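Local atomic coordinates of uncharacterized protein (Archaeoglobus fulgidus DSM 4304, PDB entry 3BPD), a protein that is of unknown function but binds magnesium ions and assembles as a heptamer of DUF211-family chains. Residues Thr21-Leu26 and Glu70-Val75. The protein carries 1 engineered substitution. Numbering follows the deposited sequence.
Engineered in segment 70-75: Met72 (natural residue Leu).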
loop_
_atom_site.group_PDB
_atom_site.type_symbol
_atom_site.label_atom_id
_atom_site.label_comp_id
_atom_site.label_asym_id
_atom_site.label_seq_id
_atom_site.Cartn_x
_atom_site.Cartn_y
_atom_site.Cartn_z
ATOM N N THR F 21 -23.899 12.735 -13.982
ATOM C CA THR F 21 -23.628 11.676 -13.015
ATOM C C THR F 21 -23.942 12.072 -11.567
ATOM O O THR F 21 -24.358 11.227 -10.768
ATOM C CB THR F 21 -22.169 11.195 -13.077
ATOM O OG1 THR F 21 -21.298 12.318 -12.954
ATOM C CG2 THR F 21 -21.891 10.484 -14.382
ATOM N N ILE F 22 -23.755 13.341 -11.216
ATOM C CA ILE F 22 -24.038 13.756 -9.845
ATOM C C ILE F 22 -25.511 13.563 -9.489
ATOM O O ILE F 22 -25.871 13.539 -8.317
ATOM C CB ILE F 22 -23.652 15.230 -9.582
ATOM C CG1 ILE F 22 -24.521 16.160 -10.406
ATOM C CG2 ILE F 22 -22.200 15.461 -9.923
ATOM C CD1 ILE F 22 -24.174 17.608 -10.173
ATOM N N VAL F 23 -26.357 13.417 -10.501
ATOM C CA VAL F 23 -27.777 13.212 -10.271
ATOM C C VAL F 23 -27.999 11.712 -10.047
ATOM O O VAL F 23 -28.788 11.310 -9.190
ATOM C CB VAL F 23 -28.589 13.734 -11.466
ATOM C CG1 VAL F 23 -30.076 13.686 -11.168
ATOM C CG2 VAL F 23 -28.159 15.171 -11.774
ATOM N N PHE F 24 -27.295 10.879 -10.806
ATOM C CA PHE F 24 -27.405 9.441 -10.602
ATOM C C PHE F 24 -26.979 9.154 -9.167
ATOM O O PHE F 24 -27.648 8.421 -8.437
ATOM C CB PHE F 24 -26.478 8.682 -11.546
ATOM C CG PHE F 24 -27.049 8.483 -12.902
ATOM C CD1 PHE F 24 -27.381 9.584 -13.690
ATOM C CD2 PHE F 24 -27.324 7.202 -13.372
ATOM C CE1 PHE F 24 -27.981 9.421 -14.919
ATOM C CE2 PHE F 24 -27.932 7.024 -14.610
ATOM C CZ PHE F 24 -28.263 8.138 -15.385
ATOM N N ALA F 25 -25.856 9.739 -8.773
ATOM C CA ALA F 25 -25.345 9.545 -7.432
ATOM C C ALA F 25 -26.394 9.931 -6.406
ATOM O O ALA F 25 -26.784 9.101 -5.588
ATOM C CB ALA F 25 -24.068 10.363 -7.219
ATOM N N LEU F 26 -26.864 11.176 -6.446
ATOM C CA LEU F 26 -27.869 11.614 -5.481
ATOM C C LEU F 26 -29.048 10.649 -5.377
ATOM O O LEU F 26 -29.360 10.156 -4.293
ATOM C CB LEU F 26 -28.379 13.007 -5.841
ATOM C CG LEU F 26 -27.344 14.123 -5.684
ATOM C CD1 LEU F 26 -27.825 15.362 -6.412
ATOM C CD2 LEU F 26 -27.086 14.416 -4.196
ATOM N N GLU F 70 -32.011 2.693 -14.623
ATOM C CA GLU F 70 -32.747 2.633 -15.879
ATOM C C GLU F 70 -33.822 3.699 -16.033
ATOM O O GLU F 70 -34.168 4.067 -17.155
ATOM C CB GLU F 70 -33.375 1.262 -16.054
ATOM C CG GLU F 70 -32.371 0.158 -16.227
ATOM C CD GLU F 70 -33.035 -1.184 -16.461
ATOM O OE1 GLU F 70 -33.971 -1.528 -15.698
ATOM O OE2 GLU F 70 -32.619 -1.895 -17.402
ATOM N N ASP F 71 -34.367 4.177 -14.918
ATOM C CA ASP F 71 -35.385 5.222 -14.968
ATOM C C ASP F 71 -34.689 6.499 -15.397
ATOM O O ASP F 71 -35.275 7.351 -16.068
ATOM C CB ASP F 71 -36.010 5.460 -13.589
ATOM C CG ASP F 71 -37.075 4.439 -13.236
ATOM O OD1 ASP F 71 -37.591 3.763 -14.170
ATOM O OD2 ASP F 71 -37.403 4.330 -12.024
HETATM N N MSE F 72 -33.425 6.595 -14.995
HETATM C CA MSE F 72 -32.556 7.737 -15.251
HETATM C C MSE F 72 -31.973 7.775 -16.658
HETATM O O MSE F 72 -31.311 8.741 -17.036
HETATM C CB MSE F 72 -31.414 7.728 -14.236
HETATM C CG MSE F 72 -31.178 9.048 -13.534
HETATM SE SE MSE F 72 -32.767 9.666 -12.632
HETATM C CE MSE F 72 -32.165 11.360 -11.970
ATOM N N GLY F 73 -32.199 6.715 -17.427
ATOM C CA GLY F 73 -31.686 6.671 -18.782
ATOM C C GLY F 73 -30.454 5.807 -18.964
ATOM O O GLY F 73 -29.992 5.613 -20.084
ATOM N N GLY F 74 -29.917 5.274 -17.878
ATOM C CA GLY F 74 -28.729 4.460 -18.007
ATOM C C GLY F 74 -29.032 2.999 -18.240
ATOM O O GLY F 74 -30.150 2.530 -18.014
ATOM N N VAL F 75 -28.022 2.277 -18.706
ATOM C CA VAL F 75 -28.149 0.854 -18.945
ATOM C C VAL F 75 -26.955 0.158 -18.289
ATOM O O VAL F 75 -25.834 0.647 -18.355
ATOM C CB VAL F 75 -28.191 0.538 -20.467
ATOM C CG1 VAL F 75 -26.908 0.995 -21.139
ATOM C CG2 VAL F 75 -28.402 -0.952 -20.682
#
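Met72, an engineered methionine (leucine in the natural chain) present as selenomethionine, lies across one face of the Phe24 ring and reaches on to Val23. Its CB starts over the outer end of the ring, 3.4 Å from Phe24 CZ and close to CE2 as well. CG moves further inward and makes a CH-pi contact, 3.6 Å from the centroid of the Phe24 ring and 18° off the ring normal. The chain then bends, with chi2 at 57°, and SE carries the methyl CE to Val23, where it meets CG1 at 3.2 Å. That branch of Val23 stands anti to its own backbone N, and the two side chains cross there at about a right angle. Phe24 and Met72, by contrast, run past each other in opposite directions. Gly74 N lies beside the rim of the ring, roughly level with it, 4.1 Å from Phe24 CZ. With an alanine at Phe24, CB and CG of Met72 would probably lose their aromatic floor and a gap would open beside Gly74. Gly73, with positive phi, takes part in a Schellman motif at the C-terminal end of the helix, before the chain enters strand 75-85. The contact thus joins the first turn of helix 21-29 to the exit of helix 62-71, while Phe24 also touches Ile39 and Lys15 on strands 34-44 and 6-16 of the antiparallel sheet beneath.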